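Local coordinates for adhesion G-protein coupled receptor G6 (Danio rerio, PDB 6V55) that acts as an adhesion G protein-coupled receptor linked to myelination, with a calcium-binding, multidomain extracellular region that probably takes part in cell adhesion and signalling, at residues L48-E53 with D61-K66; S219-V224 with G228-S233; N506-T511 with L537-T542. All coordinates share one frame; numbering follows the deposited sequence.

Contact 1. Residues L48-E53 with D61-K66; sequences LDFELE and DRVVVK. With CA (calcium ion), chain C.
Glu53 and Asp61 bind one calcium ion from neighbouring positions in its shell, the polar end of a contact whose other half is a compact apolar wedge. Glu53 reaches the ion through a single oxygen, OE1 to calcium 2.5 Å; its extended chain, with CG anti to the backbone N (chi1 170°), carries the carboxylate out to the metal. Asp61 grips the ion with both oxygens, OD1 at 2.5 Å and OD2 at 2.7 Å from calcium. The two side chains cross at about a right angle and their carboxylate planes stand 75° apart, an approach that the shared cation probably makes tolerable: Glu53 OE1 and Asp61 OD1 are just 3.2 Å from each other. Acidic ligands of this kind mark calcium-binding CUB domains; Asp98 and the backbone of Ser100 and Val101 complete the site.

The tight part lies inward from the metal. Leu52 CD2 presses on the backbone of the other strand, 3.7 Å from Arg62 C, and also touches Val63 CG2 at 3.8 Å. That same valine methyl meets the rim of the Phe50 ring, CE2 to CG2 3.7 Å, near the ring plane. The calcium end is wetter: a water is a metal ligand, and no direct hydrogen bond joins the two backbones. A second water sits between them, donating to Glu53 O and weakly bonded by Asp61 N. Outer-shell bonds steady the carboxylates, Lys477 on Glu53 OE2 and the hydroxyl of Tyr25 on Asp61 OD2.

The contact bridges the two sheets of the CUB sandwich: Phe50 and Val63 share Phe106 of strand 105-114, while Phe95 of strand 90-96 packs against Leu52 and Val63.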
ATOM      1  N   LEU A  48     -10.650  -6.955   1.215  1.00 18.15           N
ATOM      2  CA  LEU A  48     -11.612  -7.624   2.072  1.00 17.04           C
ATOM      3  C   LEU A  48     -11.932  -6.809   3.315  1.00 26.79           C
ATOM      4  O   LEU A  48     -12.980  -7.026   3.941  1.00 34.69           O
ATOM      5  CB  LEU A  48     -11.072  -9.000   2.464  1.00 18.64           C
ATOM      6  CG  LEU A  48     -10.580  -9.832   1.270  1.00 21.36           C
ATOM      7  CD1 LEU A  48      -9.851 -11.123   1.701  1.00 22.48           C
ATOM      8  CD2 LEU A  48     -11.744 -10.151   0.374  1.00 23.87           C
ATOM      9  N   ASP A  49     -11.052  -5.881   3.677  1.00 26.29           N
ATOM     10  CA  ASP A  49     -11.111  -5.067   4.883  1.00 20.73           C
ATOM     11  C   ASP A  49     -10.080  -3.965   4.716  1.00 19.08           C
ATOM     12  O   ASP A  49      -9.035  -4.200   4.111  1.00 20.65           O
ATOM     13  CB  ASP A  49     -10.794  -5.891   6.131  1.00 16.77           C
ATOM     14  CG  ASP A  49     -11.163  -5.174   7.402  1.00 19.60           C
ATOM     15  OD1 ASP A  49     -11.882  -4.152   7.293  1.00 21.49           O
ATOM     16  OD2 ASP A  49     -10.719  -5.607   8.498  1.00 19.36           O
ATOM     17  N   PHE A  50     -10.381  -2.767   5.231  1.00 14.55           N
ATOM     18  CA  PHE A  50      -9.507  -1.600   5.026  1.00 15.82           C
ATOM     19  C   PHE A  50      -9.858  -0.532   6.050  1.00 21.57           C
ATOM     20  O   PHE A  50     -10.950   0.055   5.962  1.00 21.78           O
ATOM     21  CB  PHE A  50      -9.654  -1.017   3.597  1.00 14.34           C
ATOM     22  CG  PHE A  50      -8.750   0.171   3.294  1.00 14.28           C
ATOM     23  CD1 PHE A  50      -9.182   1.498   3.494  1.00 14.32           C
ATOM     24  CD2 PHE A  50      -7.500  -0.032   2.729  1.00 14.22           C
ATOM     25  CE1 PHE A  50      -8.358   2.573   3.215  1.00 14.30           C
ATOM     26  CE2 PHE A  50      -6.682   1.036   2.423  1.00 14.20           C
ATOM     27  CZ  PHE A  50      -7.115   2.341   2.666  1.00 14.24           C
ATOM     28  N   GLU A  51      -8.916  -0.202   6.938  1.00 13.76           N
ATOM     29  CA  GLU A  51      -9.046   0.981   7.781  1.00 18.40           C
ATOM     30  C   GLU A  51      -7.673   1.610   7.966  1.00 23.05           C
ATOM     31  O   GLU A  51      -6.791   1.001   8.579  1.00 27.03           O
ATOM     32  CB  GLU A  51      -9.665   0.640   9.137  1.00 22.53           C
ATOM     33  CG  GLU A  51      -9.797   1.849  10.074  1.00 32.70           C
ATOM     34  CD  GLU A  51     -10.117   1.478  11.537  1.00 43.88           C
ATOM     35  OE1 GLU A  51      -9.699   0.386  12.022  1.00 45.15           O
ATOM     36  OE2 GLU A  51     -10.794   2.303  12.201  1.00 47.63           O
ATOM     37  N   LEU A  52      -7.493   2.823   7.447  1.00 18.25           N
ATOM     38  CA  LEU A  52      -6.262   3.579   7.632  1.00 14.43           C
ATOM     39  C   LEU A  52      -6.565   4.868   8.381  1.00 16.86           C
ATOM     40  O   LEU A  52      -7.722   5.270   8.529  1.00 24.76           O
ATOM     41  CB  LEU A  52      -5.604   3.899   6.290  1.00 14.38           C
ATOM     42  CG  LEU A  52      -4.375   3.071   5.929  1.00 13.72           C
ATOM     43  CD1 LEU A  52      -4.773   1.625   5.754  1.00 14.36           C
ATOM     44  CD2 LEU A  52      -3.791   3.593   4.651  1.00 13.93           C
ATOM     45  N   GLU A  53      -5.504   5.496   8.877  1.00 13.41           N
ATOM     46  CA  GLU A  53      -5.598   6.822   9.478  1.00 14.88           C
ATOM     47  C   GLU A  53      -6.040   7.823   8.418  1.00 23.07           C
ATOM     48  O   GLU A  53      -5.440   7.896   7.343  1.00 32.65           O
ATOM     49  CB  GLU A  53      -4.246   7.214  10.062  1.00 13.28           C
ATOM     50  CG  GLU A  53      -4.168   8.641  10.493  1.00 17.06           C
ATOM     51  CD  GLU A  53      -2.789   9.050  11.014  1.00 20.35           C
ATOM     52  OE1 GLU A  53      -1.780   8.381  10.707  1.00 17.57           O
ATOM     53  OE2 GLU A  53      -2.710  10.070  11.739  1.00 20.86           O
ATOM     54  N   ASP A  61      -1.205   8.320   6.579  1.00 13.60           N
ATOM     55  CA  ASP A  61      -0.998   6.970   6.076  1.00 13.56           C
ATOM     56  C   ASP A  61      -1.762   6.829   4.779  1.00 14.63           C
ATOM     57  O   ASP A  61      -2.919   7.242   4.703  1.00 19.61           O
ATOM     58  CB  ASP A  61      -1.501   5.892   7.040  1.00 19.22           C
ATOM     59  CG  ASP A  61      -0.973   6.059   8.452  1.00 22.16           C
ATOM     60  OD1 ASP A  61       0.014   6.799   8.616  1.00 21.08           O
ATOM     61  OD2 ASP A  61      -1.547   5.455   9.393  1.00 20.30           O
ATOM     62  N   ARG A  62      -1.156   6.215   3.764  1.00 13.82           N
ATOM     63  CA  ARG A  62      -1.855   6.031   2.495  1.00 14.02           C
ATOM     64  C   ARG A  62      -1.527   4.668   1.904  1.00 14.00           C
ATOM     65  O   ARG A  62      -0.461   4.102   2.156  1.00 14.39           O
ATOM     66  CB  ARG A  62      -1.514   7.141   1.481  1.00 14.21           C
ATOM     67  CG  ARG A  62      -0.068   7.195   1.057  1.00 14.20           C
ATOM     68  CD  ARG A  62       0.143   8.129  -0.145  1.00 20.41           C
ATOM     69  NE  ARG A  62      -0.232   9.513   0.141  1.00 25.69           N
ATOM     70  CZ  ARG A  62       0.191  10.583  -0.537  1.00 23.66           C
ATOM     71  NH1 ARG A  62       1.026  10.464  -1.576  1.00 15.96           N
ATOM     72  NH2 ARG A  62      -0.224  11.792  -0.158  1.00 25.42           N
ATOM     73  N   VAL A  63      -2.472   4.134   1.138  1.00 14.41           N
ATOM     74  CA  VAL A  63      -2.255   2.990   0.259  1.00 16.20           C
ATOM     75  C   VAL A  63      -2.365   3.512  -1.162  1.00 19.55           C
ATOM     76  O   VAL A  63      -3.346   4.186  -1.485  1.00 23.40           O
ATOM     77  CB  VAL A  63      -3.278   1.870   0.506  1.00 14.19           C
ATOM     78  CG1 VAL A  63      -3.243   0.816  -0.605  1.00 14.33           C
ATOM     79  CG2 VAL A  63      -3.001   1.220   1.815  1.00 13.95           C
ATOM     80  N   VAL A  64      -1.357   3.228  -2.001  1.00 18.62           N
ATOM     81  CA  VAL A  64      -1.376   3.555  -3.429  1.00 19.65           C
ATOM     82  C   VAL A  64      -1.591   2.268  -4.224  1.00 22.32           C
ATOM     83  O   VAL A  64      -0.877   1.283  -4.007  1.00 23.86           O
ATOM     84  CB  VAL A  64      -0.067   4.244  -3.854  1.00 19.70           C
ATOM     85  CG1 VAL A  64      -0.051   4.490  -5.351  1.00 16.69           C
ATOM     86  CG2 VAL A  64       0.126   5.560  -3.098  1.00 14.69           C
ATOM     87  N   VAL A  65      -2.579   2.253  -5.128  1.00 24.41           N
ATOM     88  CA  VAL A  65      -2.794   1.129  -6.049  1.00 26.95           C
ATOM     89  C   VAL A  65      -2.363   1.556  -7.448  1.00 33.03           C
ATOM     90  O   VAL A  65      -2.931   2.492  -8.024  1.00 32.64           O
ATOM     91  CB  VAL A  65      -4.252   0.651  -6.070  1.00 20.62           C
ATOM     92  CG1 VAL A  65      -4.390  -0.539  -7.020  1.00 16.28           C
ATOM     93  CG2 VAL A  65      -4.718   0.283  -4.672  1.00 18.39           C
ATOM     94  N   LYS A  66      -1.381   0.849  -8.007  1.00 37.08           N
ATOM     95  CA  LYS A  66      -0.731   1.233  -9.259  1.00 35.79           C
ATOM     96  C   LYS A  66      -0.993   0.158 -10.312  1.00 38.37           C
ATOM     97  O   LYS A  66      -0.579  -0.997 -10.156  1.00 35.31           O
ATOM     98  CB  LYS A  66       0.774   1.436  -9.047  1.00 33.47           C
ATOM     99  CG  LYS A  66       1.364   2.628  -9.785  1.00 34.75           C
ATOM    100  CD  LYS A  66       2.740   3.036  -9.232  1.00 39.02           C
ATOM    101  CE  LYS A  66       3.910   2.257  -9.852  1.00 43.94           C
ATOM    102  NZ  LYS A  66       5.199   2.386  -9.048  1.00 45.62           N
TER
HETATM  103 CA    CA C 901       0.069   6.829  11.127  1.00 19.63          CA
HETATM  104  O   HOH W   1      -3.396   9.436   5.580  1.00  5.90           O
HETATM  105  O   HOH W   2       1.896   5.099  11.595  1.00 59.18           O

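Contact 2. Residues S219-V224 with G228-S233; sequences SGLIGV and GHYFSS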
ATOM      1  N   SER A 219     -38.489 -23.932 -43.889  1.00 44.53           N
ATOM      2  CA  SER A 219     -38.653 -23.172 -45.118  1.00 39.33           C
ATOM      3  C   SER A 219     -37.482 -23.291 -46.079  1.00 41.90           C
ATOM      4  O   SER A 219     -37.648 -23.003 -47.269  1.00 40.17           O
ATOM      5  CB  SER A 219     -38.867 -21.692 -44.791  1.00 38.78           C
ATOM      6  OG  SER A 219     -38.013 -21.318 -43.723  1.00 44.28           O
ATOM      7  N   GLY A 220     -36.304 -23.694 -45.600  1.00 42.88           N
ATOM      8  CA  GLY A 220     -35.101 -23.536 -46.390  1.00 39.55           C
ATOM      9  C   GLY A 220     -34.606 -22.117 -46.469  1.00 39.11           C
ATOM     10  O   GLY A 220     -33.733 -21.827 -47.286  1.00 39.32           O
ATOM     11  N   LEU A 221     -35.118 -21.228 -45.624  1.00 38.52           N
ATOM     12  CA  LEU A 221     -34.843 -19.803 -45.720  1.00 41.52           C
ATOM     13  C   LEU A 221     -33.467 -19.493 -45.139  1.00 44.89           C
ATOM     14  O   LEU A 221     -33.273 -19.553 -43.919  1.00 46.68           O
ATOM     15  CB  LEU A 221     -35.927 -19.012 -44.991  1.00 40.15           C
ATOM     16  CG  LEU A 221     -35.853 -17.488 -45.176  1.00 41.21           C
ATOM     17  CD1 LEU A 221     -36.392 -17.086 -46.531  1.00 37.98           C
ATOM     18  CD2 LEU A 221     -36.599 -16.755 -44.071  1.00 42.46           C
ATOM     19  N   ILE A 222     -32.512 -19.166 -46.007  1.00 37.78           N
ATOM     20  CA  ILE A 222     -31.280 -18.520 -45.575  1.00 37.24           C
ATOM     21  C   ILE A 222     -31.561 -17.038 -45.347  1.00 36.76           C
ATOM     22  O   ILE A 222     -32.224 -16.384 -46.155  1.00 37.05           O
ATOM     23  CB  ILE A 222     -30.160 -18.711 -46.613  1.00 37.66           C
ATOM     24  CG1 ILE A 222     -30.189 -20.123 -47.217  1.00 38.36           C
ATOM     25  CG2 ILE A 222     -28.789 -18.348 -46.010  1.00 37.11           C
ATOM     26  CD1 ILE A 222     -29.585 -21.187 -46.357  1.00 38.18           C
ATOM     27  N   GLY A 223     -31.070 -16.507 -44.236  1.00 38.86           N
ATOM     28  CA  GLY A 223     -31.093 -15.076 -43.988  1.00 38.98           C
ATOM     29  C   GLY A 223     -29.644 -14.578 -43.896  1.00 39.44           C
ATOM     30  O   GLY A 223     -28.774 -15.319 -43.461  1.00 36.68           O
ATOM     31  N   VAL A 224     -29.421 -13.362 -44.380  1.00 41.62           N
ATOM     32  CA  VAL A 224     -28.110 -12.716 -44.315  1.00 39.99           C
ATOM     33  C   VAL A 224     -28.313 -11.323 -43.728  1.00 43.88           C
ATOM     34  O   VAL A 224     -29.168 -10.566 -44.205  1.00 43.28           O
ATOM     35  CB  VAL A 224     -27.433 -12.629 -45.697  1.00 36.35           C
ATOM     36  CG1 VAL A 224     -26.137 -11.846 -45.622  1.00 34.84           C
ATOM     37  CG2 VAL A 224     -27.129 -14.007 -46.238  1.00 38.10           C
ATOM     38  N   GLY A 228     -26.266  -3.402 -42.282  1.00 48.85           N
ATOM     39  CA  GLY A 228     -27.521  -2.815 -41.835  1.00 55.47           C
ATOM     40  C   GLY A 228     -28.773  -3.363 -42.485  1.00 64.81           C
ATOM     41  O   GLY A 228     -29.877  -3.143 -41.955  1.00 65.46           O
ATOM     42  N   HIS A 229     -28.646  -4.081 -43.598  1.00 69.25           N
ATOM     43  CA  HIS A 229     -29.776  -4.540 -44.388  1.00 71.99           C
ATOM     44  C   HIS A 229     -29.981  -6.039 -44.204  1.00 70.98           C
ATOM     45  O   HIS A 229     -29.020  -6.805 -44.083  1.00 71.27           O
ATOM     46  CB  HIS A 229     -29.552  -4.223 -45.865  1.00 72.54           C
ATOM     47  CG  HIS A 229     -29.116  -2.815 -46.126  1.00 75.58           C
ATOM     48  ND1 HIS A 229     -27.982  -2.510 -46.852  1.00 76.48           N
ATOM     49  CD2 HIS A 229     -29.665  -1.629 -45.772  1.00 75.91           C
ATOM     50  CE1 HIS A 229     -27.852  -1.198 -46.934  1.00 76.14           C
ATOM     51  NE2 HIS A 229     -28.860  -0.639 -46.288  1.00 76.60           N
ATOM     52  N   TYR A 230     -31.236  -6.452 -44.194  1.00 68.68           N
ATOM     53  CA  TYR A 230     -31.587  -7.851 -44.050  1.00 65.18           C
ATOM     54  C   TYR A 230     -31.994  -8.417 -45.402  1.00 58.26           C
ATOM     55  O   TYR A 230     -32.742  -7.789 -46.155  1.00 56.61           O
ATOM     56  CB  TYR A 230     -32.719  -8.014 -43.034  1.00 66.84           C
ATOM     57  CG  TYR A 230     -33.260  -9.421 -42.911  1.00 67.65           C
ATOM     58  CD1 TYR A 230     -32.513 -10.436 -42.298  1.00 64.94           C
ATOM     59  CD2 TYR A 230     -34.520  -9.739 -43.416  1.00 68.14           C
ATOM     60  CE1 TYR A 230     -33.027 -11.733 -42.186  1.00 63.96           C
ATOM     61  CE2 TYR A 230     -35.039 -11.016 -43.305  1.00 66.34           C
ATOM     62  CZ  TYR A 230     -34.296 -12.008 -42.697  1.00 65.34           C
ATOM     63  OH  TYR A 230     -34.850 -13.268 -42.618  1.00 65.43           O
ATOM     64  N   PHE A 231     -31.505  -9.612 -45.692  1.00 54.08           N
ATOM     65  CA  PHE A 231     -31.758 -10.280 -46.951  1.00 53.88           C
ATOM     66  C   PHE A 231     -32.287 -11.675 -46.683  1.00 56.70           C
ATOM     67  O   PHE A 231     -32.049 -12.249 -45.617  1.00 66.06           O
ATOM     68  CB  PHE A 231     -30.506 -10.359 -47.767  1.00 54.66           C
ATOM     69  CG  PHE A 231     -29.928  -9.027 -48.088  1.00 59.58           C
ATOM     70  CD1 PHE A 231     -28.842  -8.536 -47.374  1.00 64.23           C
ATOM     71  CD2 PHE A 231     -30.476  -8.253 -49.100  1.00 60.27           C
ATOM     72  CE1 PHE A 231     -28.300  -7.289 -47.676  1.00 64.54           C
ATOM     73  CE2 PHE A 231     -29.945  -7.005 -49.409  1.00 59.85           C
ATOM     74  CZ  PHE A 231     -28.861  -6.523 -48.699  1.00 61.50           C
ATOM     75  N   SER A 232     -33.007 -12.216 -47.665  1.00 49.06           N
ATOM     76  CA  SER A 232     -33.603 -13.531 -47.543  1.00 41.72           C
ATOM     77  C   SER A 232     -33.483 -14.258 -48.870  1.00 46.75           C
ATOM     78  O   SER A 232     -33.511 -13.643 -49.937  1.00 51.56           O
ATOM     79  CB  SER A 232     -35.060 -13.420 -47.118  1.00 41.15           C
ATOM     80  OG  SER A 232     -35.113 -13.290 -45.721  1.00 47.61           O
ATOM     81  N   SER A 233     -33.346 -15.575 -48.793  1.00 47.52           N
ATOM     82  CA  SER A 233     -33.251 -16.416 -49.974  1.00 39.05           C
ATOM     83  C   SER A 233     -33.726 -17.800 -49.554  1.00 44.37           C
ATOM     84  O   SER A 233     -33.588 -18.180 -48.389  1.00 45.68           O
ATOM     85  CB  SER A 233     -31.817 -16.428 -50.531  1.00 39.15           C
ATOM     86  OG  SER A 233     -31.503 -17.664 -51.123  1.00 39.76           O
TER
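Ile222 pairs with Ser233 and Val224 with Phe231 as antiparallel hydrogen-bonded pairs, with Gly223 and Ser232 a non-hydrogen-bonded pair between them. The strands run 160° apart in direction, their axes 4.7 Å from each other at closest approach. At Val224 both bonds are sound: Val224 N reaches Phe231 O over 3.1 Å and Phe231 N returns to Val224 O over 2.9 Å. Toward Ser233 the pairing is uneven. Ser233 N bonds to Ile222 O at 3.0 Å, whereas the Ile222 N to Ser233 O bond is bent to 127° and weak.

The segments form a beta hairpin at the border of a six-stranded antiparallel sheet in the pentaxin-like domain, whose beta-sandwich belongs to the concanavalin clan; strand 229-234 is outermost, and strand 209-216 flanks 221-226 on its other side. Ile222, Val224, Phe231 and Ser233 share one face. There Ile222 packs toward Leu186 and Ile188 of the second sheet, while the Phe231 ring stacks with Phe198.

On the other face Leu221 leans across to the neighbouring strand: with CG anti to the backbone N (chi1 -172°), it brings CD1 to 3.9 Å from Ser232 CB, and CD2 to 4.2 Å from Tyr230 OH. The Tyr230 ring comes back to Gly223, its CE1 4.3 Å from Gly223 CA; this aromatic side chain also touches Ser282 and Leu285 of helix 282-286.

Contact 3. Residues N506-T511 with L537-T542; sequences NITSIT and LTQVVT. With NAG (2-acetamido-2-deoxy-beta-D-glucopyranose), chain F.
Ile507 meets Gln539 at about a right angle, dropping a branch methyl onto the helix while the glutamine side chain runs across it. The methyl CG2 of Ile507 lies anti to its own backbone N and rests 3.6 Å from the backbone Gln539 O, with Gln539 CB 3.9 Å away. It also touches the next helical residue, Val540, methyl to methyl, Ile507 CG2 to Val540 CG2 4.1 Å. The longer branch of Ile507 reaches the amide end only with its last methyl, CD1 4.0 Å from Gln539 OE1.

Thr508 comes at Gln539 obliquely and by its methyl alone. With OG1 between the backbone N and the carbonyl carbon (chi1 84°), CG2 is the branch that meets the glutamine, 3.7 Å from Gln539 CG and 3.6 Å from Gln539 OE1. The Ile507 and Thr508 CG2 methyls meet at Gln539 CB, and that of Thr508 alone continues along the side chain toward the amide. No hydrogen bond crosses between the segments; the packing is van der Waals contact.

The loop is shaped locally as well: Asn506 N bonds to Ser509 OG over 2.9 Å, closing a short turn of helical conformation. Asn506 carries an N-linked N-acetylglucosamine on ND2, which marks this end of the segment as an outer surface.

Lys543, further along helix 534-550, bonds to the carbonyls of Thr508 and Ile510, and Tyr476 to that of Ile507. The loop leads from strand 493-496 into helix 517-527, whose Leu524 packs on Val540; Ile564 of helix 555-568 lies against Val540 too, and Val541 and Thr538 rest on helix 573-593, placing the contact on a helical bundle that probably belongs to the GAIN domain.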
ATOM      1  N   ASN A 506       9.702  21.307  17.303  1.00 31.44           N
ATOM      2  CA  ASN A 506      10.481  20.215  17.878  1.00 33.50           C
ATOM      3  C   ASN A 506       9.616  19.400  18.840  1.00 35.07           C
ATOM      4  O   ASN A 506       8.503  19.787  19.196  1.00 38.32           O
ATOM      5  CB  ASN A 506      11.662  20.751  18.703  1.00 42.24           C
ATOM      6  CG  ASN A 506      12.797  21.362  17.882  1.00 55.84           C
ATOM      7  OD1 ASN A 506      13.175  20.851  16.830  1.00 59.71           O
ATOM      8  ND2 ASN A 506      13.361  22.475  18.400  1.00 67.01           N
ATOM      9  N   ILE A 507      10.173  18.284  19.327  1.00 35.02           N
ATOM     10  CA  ILE A 507       9.702  17.676  20.579  1.00 32.06           C
ATOM     11  C   ILE A 507       9.805  18.672  21.731  1.00 34.08           C
ATOM     12  O   ILE A 507       8.854  18.860  22.502  1.00 34.47           O
ATOM     13  CB  ILE A 507      10.510  16.400  20.896  1.00 25.32           C
ATOM     14  CG1 ILE A 507      10.279  15.318  19.843  1.00 22.16           C
ATOM     15  CG2 ILE A 507      10.188  15.848  22.294  1.00 20.68           C
ATOM     16  CD1 ILE A 507      11.252  14.166  19.962  1.00 20.58           C
ATOM     17  N   THR A 508      10.949  19.351  21.839  1.00 37.36           N
ATOM     18  CA  THR A 508      11.207  20.211  22.987  1.00 38.02           C
ATOM     19  C   THR A 508      10.561  21.583  22.872  1.00 37.36           C
ATOM     20  O   THR A 508      10.353  22.236  23.899  1.00 34.64           O
ATOM     21  CB  THR A 508      12.707  20.419  23.174  1.00 36.06           C
ATOM     22  OG1 THR A 508      13.139  21.483  22.317  1.00 40.71           O
ATOM     23  CG2 THR A 508      13.458  19.177  22.802  1.00 31.05           C
ATOM     24  N   SER A 509      10.258  22.047  21.660  1.00 38.45           N
ATOM     25  CA  SER A 509       9.985  23.467  21.508  1.00 39.21           C
ATOM     26  C   SER A 509       8.534  23.832  21.778  1.00 39.53           C
ATOM     27  O   SER A 509       8.209  25.025  21.825  1.00 39.63           O
ATOM     28  CB  SER A 509      10.390  23.932  20.113  1.00 39.41           C
ATOM     29  OG  SER A 509       9.425  23.527  19.168  1.00 42.13           O
ATOM     30  N   ILE A 510       7.665  22.856  21.964  1.00 41.43           N
ATOM     31  CA  ILE A 510       6.285  23.156  22.329  1.00 42.95           C
ATOM     32  C   ILE A 510       6.250  23.602  23.788  1.00 48.95           C
ATOM     33  O   ILE A 510       7.123  23.264  24.599  1.00 52.92           O
ATOM     34  CB  ILE A 510       5.362  21.949  22.043  1.00 35.82           C
ATOM     35  CG1 ILE A 510       3.936  22.406  21.761  1.00 36.58           C
ATOM     36  CG2 ILE A 510       5.369  20.904  23.168  1.00 32.72           C
ATOM     37  CD1 ILE A 510       3.014  21.270  21.332  1.00 34.85           C
ATOM     38  N   THR A 511       5.282  24.446  24.106  1.00 50.26           N
ATOM     39  CA  THR A 511       5.139  25.005  25.439  1.00 51.02           C
ATOM     40  C   THR A 511       3.827  24.485  26.006  1.00 47.52           C
ATOM     41  O   THR A 511       2.760  24.719  25.426  1.00 46.67           O
ATOM     42  CB  THR A 511       5.182  26.532  25.390  1.00 53.16           C
ATOM     43  OG1 THR A 511       4.380  26.988  24.290  1.00 59.86           O
ATOM     44  CG2 THR A 511       6.622  27.006  25.182  1.00 48.58           C
ATOM     45  N   LEU A 537      14.767  10.300  23.344  1.00 26.11           N
ATOM     46  CA  LEU A 537      14.179   9.793  24.574  1.00 23.52           C
ATOM     47  C   LEU A 537      14.363  10.760  25.743  1.00 28.97           C
ATOM     48  O   LEU A 537      13.432  10.948  26.535  1.00 33.61           O
ATOM     49  CB  LEU A 537      14.794   8.439  24.887  1.00 16.88           C
ATOM     50  CG  LEU A 537      14.059   7.644  25.936  1.00 26.82           C
ATOM     51  CD1 LEU A 537      13.787   6.297  25.356  1.00 30.31           C
ATOM     52  CD2 LEU A 537      14.893   7.528  27.185  1.00 26.05           C
ATOM     53  N   THR A 538      15.542  11.396  25.869  1.00 29.63           N
ATOM     54  CA  THR A 538      15.684  12.387  26.936  1.00 29.65           C
ATOM     55  C   THR A 538      14.921  13.677  26.620  1.00 31.65           C
ATOM     56  O   THR A 538      14.561  14.409  27.549  1.00 35.09           O
ATOM     57  CB  THR A 538      17.169  12.692  27.271  1.00 25.44           C
ATOM     58  OG1 THR A 538      17.713  13.681  26.385  1.00 24.77           O
ATOM     59  CG2 THR A 538      18.040  11.425  27.236  1.00 18.34           C
ATOM     60  N   GLN A 539      14.599  13.938  25.347  1.00 27.06           N
ATOM     61  CA  GLN A 539      13.741  15.076  25.050  1.00 27.21           C
ATOM     62  C   GLN A 539      12.280  14.784  25.331  1.00 28.63           C
ATOM     63  O   GLN A 539      11.519  15.709  25.644  1.00 33.20           O
ATOM     64  CB  GLN A 539      13.886  15.493  23.597  1.00 31.29           C
ATOM     65  CG  GLN A 539      15.234  16.004  23.293  1.00 31.90           C
ATOM     66  CD  GLN A 539      15.475  16.015  21.830  1.00 34.46           C
ATOM     67  OE1 GLN A 539      14.547  16.197  21.043  1.00 38.83           O
ATOM     68  NE2 GLN A 539      16.718  15.794  21.438  1.00 34.87           N
ATOM     69  N   VAL A 540      11.858  13.528  25.198  1.00 24.95           N
ATOM     70  CA  VAL A 540      10.488  13.198  25.561  1.00 20.52           C
ATOM     71  C   VAL A 540      10.331  13.246  27.081  1.00 21.10           C
ATOM     72  O   VAL A 540       9.346  13.782  27.602  1.00 27.69           O
ATOM     73  CB  VAL A 540      10.097  11.837  24.946  1.00 16.64           C
ATOM     74  CG1 VAL A 540       8.782  11.385  25.430  1.00 16.22           C
ATOM     75  CG2 VAL A 540      10.016  11.948  23.423  1.00 18.50           C
ATOM     76  N   VAL A 541      11.356  12.816  27.816  1.00 16.47           N
ATOM     77  CA  VAL A 541      11.233  12.746  29.266  1.00 16.46           C
ATOM     78  C   VAL A 541      11.412  14.133  29.903  1.00 20.06           C
ATOM     79  O   VAL A 541      10.830  14.424  30.960  1.00 27.68           O
ATOM     80  CB  VAL A 541      12.213  11.651  29.752  1.00 17.18           C
ATOM     81  CG1 VAL A 541      12.480  11.682  31.204  1.00 17.76           C
ATOM     82  CG2 VAL A 541      11.629  10.279  29.415  1.00 18.52           C
ATOM     83  N   THR A 542      12.095  15.056  29.219  1.00 19.63           N
ATOM     84  CA  THR A 542      12.106  16.439  29.706  1.00 24.47           C
ATOM     85  C   THR A 542      10.750  17.123  29.515  1.00 25.30           C
ATOM     86  O   THR A 542      10.235  17.745  30.459  1.00 23.01           O
ATOM     87  CB  THR A 542      13.234  17.221  29.037  1.00 28.85           C
ATOM     88  OG1 THR A 542      14.488  16.680  29.488  1.00 33.13           O
ATOM     89  CG2 THR A 542      13.183  18.695  29.406  1.00 29.05           C
TER
HETATM   90  C1  NAG F 904      14.482  23.246  17.876  1.00 59.08           C
HETATM   91  C2  NAG F 904      14.314  24.809  17.941  1.00 67.66           C
HETATM   92  C3  NAG F 904      15.676  25.528  17.753  1.00 72.14           C
HETATM   93  C4  NAG F 904      16.757  24.964  18.667  1.00 71.63           C
HETATM   94  C5  NAG F 904      16.913  23.480  18.366  1.00 69.72           C
HETATM   95  C6  NAG F 904      17.990  22.801  19.189  1.00 71.08           C
HETATM   96  C7  NAG F 904      12.642  26.382  16.984  1.00 75.30           C
HETATM   97  C8  NAG F 904      11.740  26.656  15.810  1.00 69.89           C
HETATM   98  N2  NAG F 904      13.366  25.252  16.923  1.00 74.06           N
HETATM   99  O3  NAG F 904      15.553  26.931  17.974  1.00 75.19           O
HETATM  100  O4  NAG F 904      17.999  25.643  18.483  1.00 69.59           O
HETATM  101  O5  NAG F 904      15.670  22.826  18.670  1.00 62.82           O
HETATM  102  O6  NAG F 904      19.218  23.517  19.157  1.00 70.18           O
HETATM  103  O7  NAG F 904      12.714  27.151  17.938  1.00 78.04           O

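Overall arrangement
The three contacts follow one another along the chain and none touches another. Contact 1, in the CUB domain, lies near the middle of the molecule, its centre about 6 Å from that of the chain. The pentaxin-like hairpin of contact 2 and the loop on helix 534-550 of contact 3 lie on opposite sides of that centre, their own centres about 88 Å apart. Contacts 1 and 3 are closer, about 16 Å between nearest atoms. A short link joins their surroundings: Lys477 pairs with the calcium ligand Glu53, while the adjoining Tyr476 bonds to Ile507. Contact 2 is remote from contact 1, about 41 Å between nearest atoms.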